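Local atomic coordinates of type II restriction enzyme AgeI (PDB entry 5DWA), a protein that recognises the double-stranded DNA sequence 5'-ACCGGT-3' and cleaves it after the A, the monomer dimerizing to do so. Residues A[35-40]-A[77-82]; A[30-35]-A[45-50]; A[26-31]-A[52-57]. All blocks are in the same frame, centred on the assembly; numbering follows the deposited sequence. Where two conformers were deposited one is given.

In the fold
Helix 22-36 is common to all three contacts. Interactions 2 and 3 pair it with helix 43-57, which runs back antiparallel to it; their centres lie about 8 Å apart, and both include D30 and Y31. Interaction 3 (26-31 with 52-57) takes the half of the hairpin away from the connecting loop, interaction 2 (30-35 with 45-50) the half nearer to it. Interaction 1 (35-40 with 77-82), sharing L35 with interaction 2, joins the end of helix 22-36 to that of helix 63-78, next in the chain, so its segments alternate with theirs; its centre is about 10 Å from that of interaction 2 and 17 Å from that of interaction 3. Toward interaction 1 the contacts approach the DNA.

Interaction 1: A[35-40]-A[77-82]. With nucleotides of chain D.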
loop_
_atom_site.group_PDB
_atom_site.type_symbol
_atom_site.label_atom_id
_atom_site.label_comp_id
_atom_site.label_asym_id
_atom_site.label_seq_id
_atom_site.Cartn_x
_atom_site.Cartn_y
_atom_site.Cartn_z
ATOM N N LEU A 35 -21.829 15.693 9.224
ATOM C CA LEU A 35 -20.416 15.938 9.484
ATOM C C LEU A 35 -19.554 15.690 8.251
ATOM O O LEU A 35 -18.428 16.186 8.171
ATOM C CB LEU A 35 -19.919 15.051 10.630
ATOM C CG LEU A 35 -20.646 15.161 11.970
ATOM C CD1 LEU A 35 -19.981 14.248 13.001
ATOM C CD2 LEU A 35 -20.661 16.605 12.458
ATOM N N VAL A 36 -20.078 14.904 7.312
ATOM C CA VAL A 36 -19.285 14.418 6.179
ATOM C C VAL A 36 -18.766 15.571 5.321
ATOM O O VAL A 36 -17.623 15.556 4.862
ATOM C CB VAL A 36 -20.107 13.443 5.308
ATOM C CG1 VAL A 36 -19.356 13.066 4.032
ATOM C CG2 VAL A 36 -20.454 12.193 6.102
ATOM N N ASN A 37 -19.605 16.586 5.136
ATOM C CA ASN A 37 -19.242 17.739 4.324
ATOM C C ASN A 37 -19.261 19.035 5.120
ATOM O O ASN A 37 -19.336 20.116 4.538
ATOM C CB ASN A 37 -20.184 17.863 3.123
ATOM C CG ASN A 37 -20.200 16.613 2.259
ATOM O OD1 ASN A 37 -19.229 16.314 1.566
ATOM N ND2 ASN A 37 -21.308 15.885 2.290
ATOM N N LYS A 38 -19.184 18.928 6.446
ATOM C CA LYS A 38 -19.285 20.100 7.314
ATOM C C LYS A 38 -18.062 20.980 7.165
ATOM O O LYS A 38 -16.934 20.508 7.294
ATOM C CB LYS A 38 -19.452 19.688 8.780
ATOM C CG LYS A 38 -19.719 20.852 9.730
ATOM C CD LYS A 38 -19.930 20.352 11.151
ATOM C CE LYS A 38 -20.358 21.468 12.085
ATOM N NZ LYS A 38 -20.775 20.912 13.402
ATOM N N PRO A 39 -18.275 22.270 6.878
ATOM C CA PRO A 39 -17.128 23.176 6.769
ATOM C C PRO A 39 -16.235 23.193 8.016
ATOM O O PRO A 39 -16.740 23.129 9.144
ATOM C CB PRO A 39 -17.793 24.539 6.550
ATOM C CG PRO A 39 -19.059 24.202 5.827
ATOM C CD PRO A 39 -19.532 22.908 6.442
ATOM N N LYS A 40 -14.921 23.277 7.785
ATOM C CA LYS A 40 -13.887 23.365 8.830
ATOM C C LYS A 40 -13.743 22.107 9.682
ATOM O O LYS A 40 -13.005 22.105 10.670
ATOM C CB LYS A 40 -14.151 24.553 9.758
ATOM C CG LYS A 40 -14.302 25.887 9.060
ATOM C CD LYS A 40 -14.992 26.868 9.991
ATOM C CE LYS A 40 -14.978 28.276 9.435
ATOM N NZ LYS A 40 -16.333 28.763 9.042
ATOM N N ARG A 77 -21.561 7.486 0.042
ATOM C CA ARG A 77 -22.799 8.009 -0.535
ATOM C C ARG A 77 -22.883 9.522 -0.439
ATOM O O ARG A 77 -23.332 10.198 -1.369
ATOM C CB ARG A 77 -24.013 7.400 0.166
ATOM C CG ARG A 77 -25.352 7.914 -0.389
ATOM C CD ARG A 77 -26.550 7.398 0.393
ATOM N NE ARG A 77 -26.717 8.072 1.678
ATOM C CZ ARG A 77 -26.841 7.434 2.837
ATOM N NH1 ARG A 77 -26.810 6.110 2.868
ATOM N NH2 ARG A 77 -26.996 8.116 3.963
ATOM N N GLU A 78 -22.439 10.054 0.692
ATOM C CA GLU A 78 -22.703 11.448 1.022
ATOM C C GLU A 78 -21.613 12.449 0.657
ATOM O O GLU A 78 -21.888 13.639 0.529
ATOM C CB GLU A 78 -23.003 11.561 2.515
ATOM C CG GLU A 78 -24.238 10.797 2.941
ATOM C CD GLU A 78 -25.516 11.479 2.482
ATOM O OE1 GLU A 78 -25.474 12.701 2.231
ATOM O OE2 GLU A 78 -26.549 10.793 2.376
ATOM N N LYS A 79 -20.373 11.993 0.494
ATOM C CA LYS A 79 -19.275 12.926 0.265
ATOM C C LYS A 79 -19.443 13.715 -1.042
ATOM O O LYS A 79 -19.627 13.137 -2.108
ATOM C CB LYS A 79 -17.934 12.175 0.262
ATOM C CG LYS A 79 -16.726 13.087 0.317
ATOM C CD LYS A 79 -16.614 13.762 1.679
ATOM C CE LYS A 79 -15.374 14.632 1.812
ATOM N NZ LYS A 79 -15.152 15.025 3.238
ATOM N N ILE A 80 -19.371 15.038 -0.945
ATOM C CA ILE A 80 -19.565 15.907 -2.103
ATOM C C ILE A 80 -18.271 16.606 -2.525
ATOM O O ILE A 80 -17.462 16.995 -1.688
ATOM C CB ILE A 80 -20.649 16.981 -1.812
ATOM C CG1 ILE A 80 -21.965 16.309 -1.421
ATOM C CG2 ILE A 80 -20.866 17.887 -3.014
ATOM C CD1 ILE A 80 -22.492 15.357 -2.463
ATOM N N GLY A 81 -18.069 16.732 -3.835
ATOM C CA GLY A 81 -17.042 17.613 -4.359
ATOM C C GLY A 81 -15.653 17.021 -4.457
ATOM O O GLY A 81 -14.684 17.727 -4.743
ATOM N N THR A 82 -15.559 15.721 -4.218
ATOM C CA THR A 82 -14.277 15.037 -4.209
ATOM C C THR A 82 -14.555 13.537 -4.318
ATOM O O THR A 82 -15.630 13.081 -3.930
ATOM C CB THR A 82 -13.463 15.381 -2.927
ATOM O OG1 THR A 82 -12.102 14.967 -3.076
ATOM C CG2 THR A 82 -14.070 14.736 -1.685
ATOM P P DT D 9 -9.902 13.676 -6.090
ATOM O OP1 DT D 9 -11.368 13.718 -6.187
ATOM O OP2 DT D 9 -9.077 14.688 -6.789
ATOM O "O5'" DT D 9 -9.458 13.690 -4.557
ATOM C "C5'" DT D 9 -9.971 12.702 -3.676
ATOM C "C4'" DT D 9 -9.194 12.698 -2.383
ATOM O "O4'" DT D 9 -7.809 12.383 -2.645
ATOM C "C3'" DT D 9 -9.200 14.030 -1.639
ATOM O "O3'" DT D 9 -9.878 13.850 -0.395
ATOM C "C2'" DT D 9 -7.708 14.387 -1.472
ATOM C "C1'" DT D 9 -7.026 13.040 -1.684
ATOM N N1 DT D 9 -5.645 13.078 -2.219
ATOM C C2 DT D 9 -4.635 12.508 -1.487
ATOM O O2 DT D 9 -4.800 12.054 -0.373
ATOM N N3 DT D 9 -3.408 12.506 -2.099
ATOM C C4 DT D 9 -3.113 12.989 -3.357
ATOM O O4 DT D 9 -1.987 12.934 -3.824
ATOM C C5 DT D 9 -4.221 13.562 -4.082
ATOM C C7 DT D 9 -4.008 14.127 -5.457
ATOM C C6 DT D 9 -5.424 13.564 -3.492
ATOM P P DC D 10 -10.515 15.102 0.399
ATOM O OP1 DC D 10 -11.563 14.522 1.250
ATOM O OP2 DC D 10 -10.863 16.176 -0.554
ATOM O "O5'" DC D 10 -9.325 15.628 1.282
ATOM C "C5'" DC D 10 -8.919 14.887 2.415
ATOM C "C4'" DC D 10 -7.696 15.497 3.038
ATOM O "O4'" DC D 10 -6.556 15.283 2.182
ATOM C "C3'" DC D 10 -7.786 17.013 3.234
ATOM O "O3'" DC D 10 -7.194 17.350 4.463
ATOM C "C2'" DC D 10 -6.958 17.548 2.076
ATOM C "C1'" DC D 10 -5.867 16.504 2.070
ATOM N N1 DC D 10 -5.038 16.449 0.853
ATOM C C2 DC D 10 -3.807 15.808 0.928
ATOM O O2 DC D 10 -3.452 15.331 2.011
ATOM N N3 DC D 10 -3.041 15.725 -0.183
ATOM C C4 DC D 10 -3.475 16.242 -1.327
ATOM N N4 DC D 10 -2.679 16.145 -2.393
ATOM C C5 DC D 10 -4.741 16.899 -1.428
ATOM C C6 DC D 10 -5.487 16.973 -0.321
#
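V36 meets K79 in two ways. A chi1 of 173° sets its CG1 opposite the backbone N, beside the carbonyl carbon, where it meets K79 CD at 3.7 Å. Its carbonyl O then accepts a hydrogen bond from K79 NZ at 3.0 Å, and the C=O...NZ angle of 165° places the ammonium nearly straight beyond the oxygen. The lysine chain bends at chi2 (70°), which brings its end back to V36; S43 OG and Y75 OH add weak hydrogen bonds to the same nitrogen.

At N37 one side-chain amide grips two backbone groups of the other segment. ND2 donates to E78 O at 2.9 Å, with the acceptor in the amide plane but the donor well above the plane of the E78 carbonyl. OD1 accepts from I80 N at 2.8 Å; both bonds are nearly straight, and I80 N is tilted somewhat from the plane of the N37 carbonyl. This two-point bond fixes the rotation of the amide and ties the chain just where helix 63-78 ends, K79 being the first residue to leave helical geometry. I80 CG1 passes 3.8 Å from N37 ND2, the side chains crossing at about a right angle.

Beyond this exit the chain reaches DNA: T82 OG1 lies 3.1 Å from OP2 of DC10 of chain D, while K79 CE comes within 3.9 Å of OP1 of the same phosphate.

Interaction 2: A[30-35]-A[45-50]; sequences DYFVPL and DAIGQA
F32 drives its ring into the hollow between A46, I47 and A50 on the facing helix. The A50 methyl presses obliquely on the ring, its CB 3.4 Å from F32 CD1, a tight approach for two carbons. Deeper in, F32 CE1 comes 3.9 Å from I47 CA and the ring end rests on I47 CG1, 4.0 Å from F32 CZ. The ring gets there because CG stands anti to the backbone N (chi1 -179°), carrying it over to the second helix although its first bond is not aimed there.

The two segments form one half of an antiparallel helical hairpin, with axes 9.5 Å apart at closest approach and 173° between their directions. A46 and A50, one turn apart, face the other helix with methyls against which L35 and F32 pack. L35 settles on the first of them, its CB 3.7 Å from A46 CB, and L41 of the connecting loop touches both residues.

Y31 closes the more exposed flank. Its CE2 edge faces the A50 backbone, with A50 CA 3.7 Å from Y31 CE2, and its hydroxyl oxygen passes 3.8 Å from Q49 CB. One face of the ring is covered from its own helix by L35 CD1. The Q49 end turns away from this contact, its NE2 bonding E102 OE1 of helix 84-109. On the inner flank, L71 and I74 of helix 63-78 also pack against F32, while W67 touches I47.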
loop_
_atom_site.group_PDB
_atom_site.type_symbol
_atom_site.label_atom_id
_atom_site.label_comp_id
_atom_site.label_asym_id
_atom_site.label_seq_id
_atom_site.Cartn_x
_atom_site.Cartn_y
_atom_site.Cartn_z
ATOM N N ASP A 30 -27.954 10.198 11.471
ATOM C CA ASP A 30 -28.305 11.582 11.784
ATOM C C ASP A 30 -27.148 12.371 12.394
ATOM O O ASP A 30 -27.050 13.585 12.207
ATOM C CB ASP A 30 -29.505 11.636 12.736
ATOM C CG ASP A 30 -30.811 11.239 12.061
ATOM O OD1 ASP A 30 -30.840 11.152 10.816
ATOM O OD2 ASP A 30 -31.807 11.024 12.785
ATOM N N TYR A 31 -26.284 11.684 13.134
ATOM C CA TYR A 31 -25.108 12.328 13.713
ATOM C C TYR A 31 -24.013 12.515 12.664
ATOM O O TYR A 31 -23.398 13.571 12.566
ATOM C CB TYR A 31 -24.574 11.512 14.890
ATOM C CG TYR A 31 -23.304 12.065 15.491
ATOM C CD1 TYR A 31 -23.303 13.286 16.148
ATOM C CD2 TYR A 31 -22.107 11.367 15.407
ATOM C CE1 TYR A 31 -22.141 13.802 16.708
ATOM C CE2 TYR A 31 -20.942 11.874 15.961
ATOM C CZ TYR A 31 -20.968 13.091 16.608
ATOM O OH TYR A 31 -19.814 13.594 17.162
ATOM N N PHE A 32 -23.806 11.481 11.860
ATOM C CA PHE A 32 -22.648 11.415 10.969
ATOM C C PHE A 32 -22.836 12.157 9.641
ATOM O O PHE A 32 -21.942 12.877 9.209
ATOM C CB PHE A 32 -22.308 9.944 10.716
ATOM C CG PHE A 32 -21.117 9.715 9.819
ATOM C CD1 PHE A 32 -19.920 10.385 10.022
ATOM C CD2 PHE A 32 -21.193 8.777 8.796
ATOM C CE1 PHE A 32 -18.824 10.140 9.206
ATOM C CE2 PHE A 32 -20.105 8.525 7.978
ATOM C CZ PHE A 32 -18.924 9.204 8.173
ATOM N N VAL A 33 -23.991 11.991 9.000
ATOM C CA VAL A 33 -24.214 12.607 7.694
ATOM C C VAL A 33 -23.897 14.109 7.675
ATOM O O VAL A 33 -23.172 14.561 6.788
ATOM C CB VAL A 33 -25.660 12.380 7.195
ATOM C CG1 VAL A 33 -25.959 13.273 5.998
ATOM C CG2 VAL A 33 -25.871 10.914 6.831
ATOM N N PRO A 34 -24.402 14.885 8.657
ATOM C CA PRO A 34 -24.104 16.320 8.577
ATOM C C PRO A 34 -22.630 16.663 8.788
ATOM O O PRO A 34 -22.237 17.803 8.549
ATOM C CB PRO A 34 -24.952 16.924 9.707
ATOM C CG PRO A 34 -25.970 15.905 10.034
ATOM C CD PRO A 34 -25.298 14.585 9.788
ATOM N N LEU A 35 -21.829 15.693 9.224
ATOM C CA LEU A 35 -20.416 15.938 9.484
ATOM C C LEU A 35 -19.554 15.690 8.251
ATOM O O LEU A 35 -18.428 16.186 8.171
ATOM C CB LEU A 35 -19.919 15.051 10.630
ATOM C CG LEU A 35 -20.646 15.161 11.970
ATOM C CD1 LEU A 35 -19.981 14.248 13.001
ATOM C CD2 LEU A 35 -20.661 16.605 12.458
ATOM N N ASP A 45 -11.833 13.596 11.863
ATOM C CA ASP A 45 -12.583 13.889 13.081
ATOM C C ASP A 45 -14.052 13.491 12.975
ATOM O O ASP A 45 -14.629 12.943 13.919
ATOM C CB ASP A 45 -12.465 15.377 13.430
ATOM C CG ASP A 45 -11.083 15.748 13.887
ATOM O OD1 ASP A 45 -10.460 14.929 14.596
ATOM O OD2 ASP A 45 -10.614 16.851 13.537
ATOM N N ALA A 46 -14.661 13.749 11.820
ATOM C CA ALA A 46 -16.029 13.314 11.573
ATOM C C ALA A 46 -16.174 11.795 11.718
ATOM O O ALA A 46 -17.042 11.309 12.435
ATOM C CB ALA A 46 -16.476 13.762 10.191
ATOM N N ILE A 47 -15.321 11.044 11.031
ATOM C CA ILE A 47 -15.410 9.592 11.057
ATOM C C ILE A 47 -15.011 9.045 12.425
ATOM O O ILE A 47 -15.674 8.163 12.973
ATOM C CB ILE A 47 -14.525 8.977 9.959
ATOM C CG1 ILE A 47 -14.971 9.444 8.572
ATOM C CG2 ILE A 47 -14.532 7.449 10.028
ATOM C CD1 ILE A 47 -13.886 9.281 7.530
ATOM N N GLY A 48 -13.936 9.600 12.986
ATOM C CA GLY A 48 -13.437 9.160 14.276
ATOM C C GLY A 48 -14.470 9.334 15.367
ATOM O O GLY A 48 -14.750 8.398 16.126
ATOM N N GLN A 49 -15.049 10.528 15.443
ATOM C CA GLN A 49 -16.045 10.804 16.474
ATOM C C GLN A 49 -17.331 10.031 16.209
ATOM O O GLN A 49 -17.954 9.528 17.142
ATOM C CB GLN A 49 -16.328 12.310 16.584
ATOM C CG GLN A 49 -15.144 13.147 17.083
ATOM C CD GLN A 49 -14.546 12.650 18.401
ATOM O OE1 GLN A 49 -15.247 12.115 19.262
ATOM N NE2 GLN A 49 -13.236 12.824 18.555
ATOM N N ALA A 50 -17.722 9.891 14.938
ATOM C CA ALA A 50 -18.898 9.096 14.625
ATOM C C ALA A 50 -18.718 7.629 15.025
ATOM O O ALA A 50 -19.673 6.958 15.422
ATOM C CB ALA A 50 -19.230 9.203 13.154
#

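Interaction 3: A[26-31]-A[52-57]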
loop_
_atom_site.group_PDB
_atom_site.type_symbol
_atom_site.label_atom_id
_atom_site.label_comp_id
_atom_site.label_asym_id
_atom_site.label_seq_id
_atom_site.Cartn_x
_atom_site.Cartn_y
_atom_site.Cartn_z
ATOM N N GLN A 26 -30.477 4.919 12.112
ATOM C CA GLN A 26 -30.860 6.296 11.798
ATOM C C GLN A 26 -30.214 7.300 12.747
ATOM O O GLN A 26 -29.840 8.391 12.333
ATOM C CB GLN A 26 -32.387 6.452 11.825
ATOM C CG GLN A 26 -32.876 7.753 11.198
ATOM C CD GLN A 26 -32.574 7.827 9.710
ATOM O OE1 GLN A 26 -32.979 6.957 8.943
ATOM N NE2 GLN A 26 -31.856 8.864 9.298
ATOM N N GLN A 27 -30.087 6.929 14.019
ATOM C CA GLN A 27 -29.431 7.794 15.001
ATOM C C GLN A 27 -27.984 8.043 14.600
ATOM O O GLN A 27 -27.498 9.173 14.640
ATOM C CB GLN A 27 -29.476 7.178 16.400
ATOM C CG GLN A 27 -30.852 7.105 17.036
ATOM C CD GLN A 27 -30.831 6.347 18.348
ATOM O OE1 GLN A 27 -31.630 5.438 18.567
ATOM N NE2 GLN A 27 -29.910 6.717 19.229
ATOM N N ILE A 28 -27.299 6.970 14.214
ATOM C CA ILE A 28 -25.912 7.078 13.791
ATOM C C ILE A 28 -25.827 7.927 12.527
ATOM O O ILE A 28 -24.982 8.812 12.416
ATOM C CB ILE A 28 -25.300 5.690 13.540
ATOM C CG1 ILE A 28 -25.228 4.897 14.850
ATOM C CG2 ILE A 28 -23.907 5.815 12.917
ATOM C CD1 ILE A 28 -24.977 3.405 14.671
ATOM N N SER A 29 -26.724 7.661 11.583
ATOM C CA SER A 29 -26.752 8.410 10.335
ATOM C C SER A 29 -27.007 9.896 10.586
ATOM O O SER A 29 -26.349 10.751 9.997
ATOM C CB SER A 29 -27.817 7.839 9.396
ATOM O OG SER A 29 -27.761 8.474 8.132
ATOM N N ASP A 30 -27.954 10.198 11.471
ATOM C CA ASP A 30 -28.305 11.582 11.784
ATOM C C ASP A 30 -27.148 12.371 12.394
ATOM O O ASP A 30 -27.050 13.585 12.207
ATOM C CB ASP A 30 -29.505 11.636 12.736
ATOM C CG ASP A 30 -30.811 11.239 12.061
ATOM O OD1 ASP A 30 -30.840 11.152 10.816
ATOM O OD2 ASP A 30 -31.807 11.024 12.785
ATOM N N TYR A 31 -26.284 11.684 13.134
ATOM C CA TYR A 31 -25.108 12.328 13.713
ATOM C C TYR A 31 -24.013 12.515 12.664
ATOM O O TYR A 31 -23.398 13.571 12.566
ATOM C CB TYR A 31 -24.574 11.512 14.890
ATOM C CG TYR A 31 -23.304 12.065 15.491
ATOM C CD1 TYR A 31 -23.303 13.286 16.148
ATOM C CD2 TYR A 31 -22.107 11.367 15.407
ATOM C CE1 TYR A 31 -22.141 13.802 16.708
ATOM C CE2 TYR A 31 -20.942 11.874 15.961
ATOM C CZ TYR A 31 -20.968 13.091 16.608
ATOM O OH TYR A 31 -19.814 13.594 17.162
ATOM N N VAL A 52 -16.860 6.503 17.586
ATOM C CA VAL A 52 -16.984 6.456 19.039
ATOM C C VAL A 52 -18.460 6.546 19.434
ATOM O O VAL A 52 -18.930 5.812 20.309
ATOM C CB VAL A 52 -16.186 7.586 19.694
ATOM C CG1 VAL A 52 -16.456 7.650 21.190
ATOM C CG2 VAL A 52 -14.698 7.391 19.443
ATOM N N MET A 53 -19.185 7.425 18.754
ATOM C CA MET A 53 -20.621 7.556 18.960
ATOM C C MET A 53 -21.356 6.273 18.580
ATOM O O MET A 53 -22.178 5.769 19.347
ATOM C CB MET A 53 -21.163 8.748 18.161
ATOM C CG MET A 53 -22.662 9.001 18.319
ATOM S SD MET A 53 -23.606 8.155 17.041
ATOM C CE MET A 53 -25.241 8.831 17.367
ATOM N N ALA A 54 -21.053 5.731 17.402
ATOM C CA ALA A 54 -21.786 4.562 16.913
ATOM C C ALA A 54 -21.599 3.340 17.803
ATOM O O ALA A 54 -22.530 2.558 17.993
ATOM C CB ALA A 54 -21.371 4.226 15.475
ATOM N N THR A 55 -20.388 3.160 18.328
ATOM C CA THR A 55 -20.124 2.018 19.188
ATOM C C THR A 55 -20.763 2.183 20.559
ATOM O O THR A 55 -20.984 1.200 21.263
ATOM C CB THR A 55 -18.613 1.771 19.361
ATOM O OG1 THR A 55 -17.965 2.987 19.747
ATOM C CG2 THR A 55 -18.018 1.275 18.052
ATOM N N GLU A 56 -21.066 3.419 20.934
ATOM C CA GLU A 56 -21.772 3.642 22.185
ATOM C C GLU A 56 -23.280 3.478 21.981
ATOM O O GLU A 56 -23.973 2.983 22.865
ATOM C CB GLU A 56 -21.415 5.014 22.754
ATOM C CG GLU A 56 -19.996 5.038 23.333
ATOM C CD GLU A 56 -19.559 6.402 23.820
ATOM O OE1 GLU A 56 -20.372 7.347 23.767
ATOM O OE2 GLU A 56 -18.398 6.528 24.262
ATOM N N VAL A 57 -23.781 3.850 20.804
ATOM C CA VAL A 57 -25.187 3.617 20.466
ATOM C C VAL A 57 -25.462 2.126 20.305
ATOM O O VAL A 57 -26.512 1.624 20.708
ATOM C CB VAL A 57 -25.592 4.343 19.161
ATOM C CG1 VAL A 57 -26.996 3.926 18.709
ATOM C CG2 VAL A 57 -25.510 5.838 19.346
#
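In the antiparallel hairpin of helices 22-36 and 43-57, in its half away from the connecting loop, M53 lies against Y31 across the pair. The two side chains lie antiparallel alongside each other, with M53 CB near Y31 CE2 and M53 CE back at Y31 CB. M53 CG makes an off-centre CH-pi contact, 4.3 Å from the centroid of the Y31 ring and 29° from its normal. The sulfur follows obliquely as a Met-aromatic contact, SD standing 4.8 Å from that centroid. A bend at chi2 (-93°) turns the thioether toward the first helix, where the methyl CE reaches Y31 CB at 3.7 Å and lies 3.6 Å from the backbone oxygen Q27 O.

Here the segment axes come within 9.9 Å and run 162° apart. The small A54 makes room for I28, whose CD1 rests on A54 CB at 3.8 Å, and I28 CG1 lies beside M53 SD. I28, a buried residue, also touches V70 of helix 63-78 and C58.

One turn on from M53, V57 adds a looser apolar approach, its CG1 4.4 Å from I28 CG1.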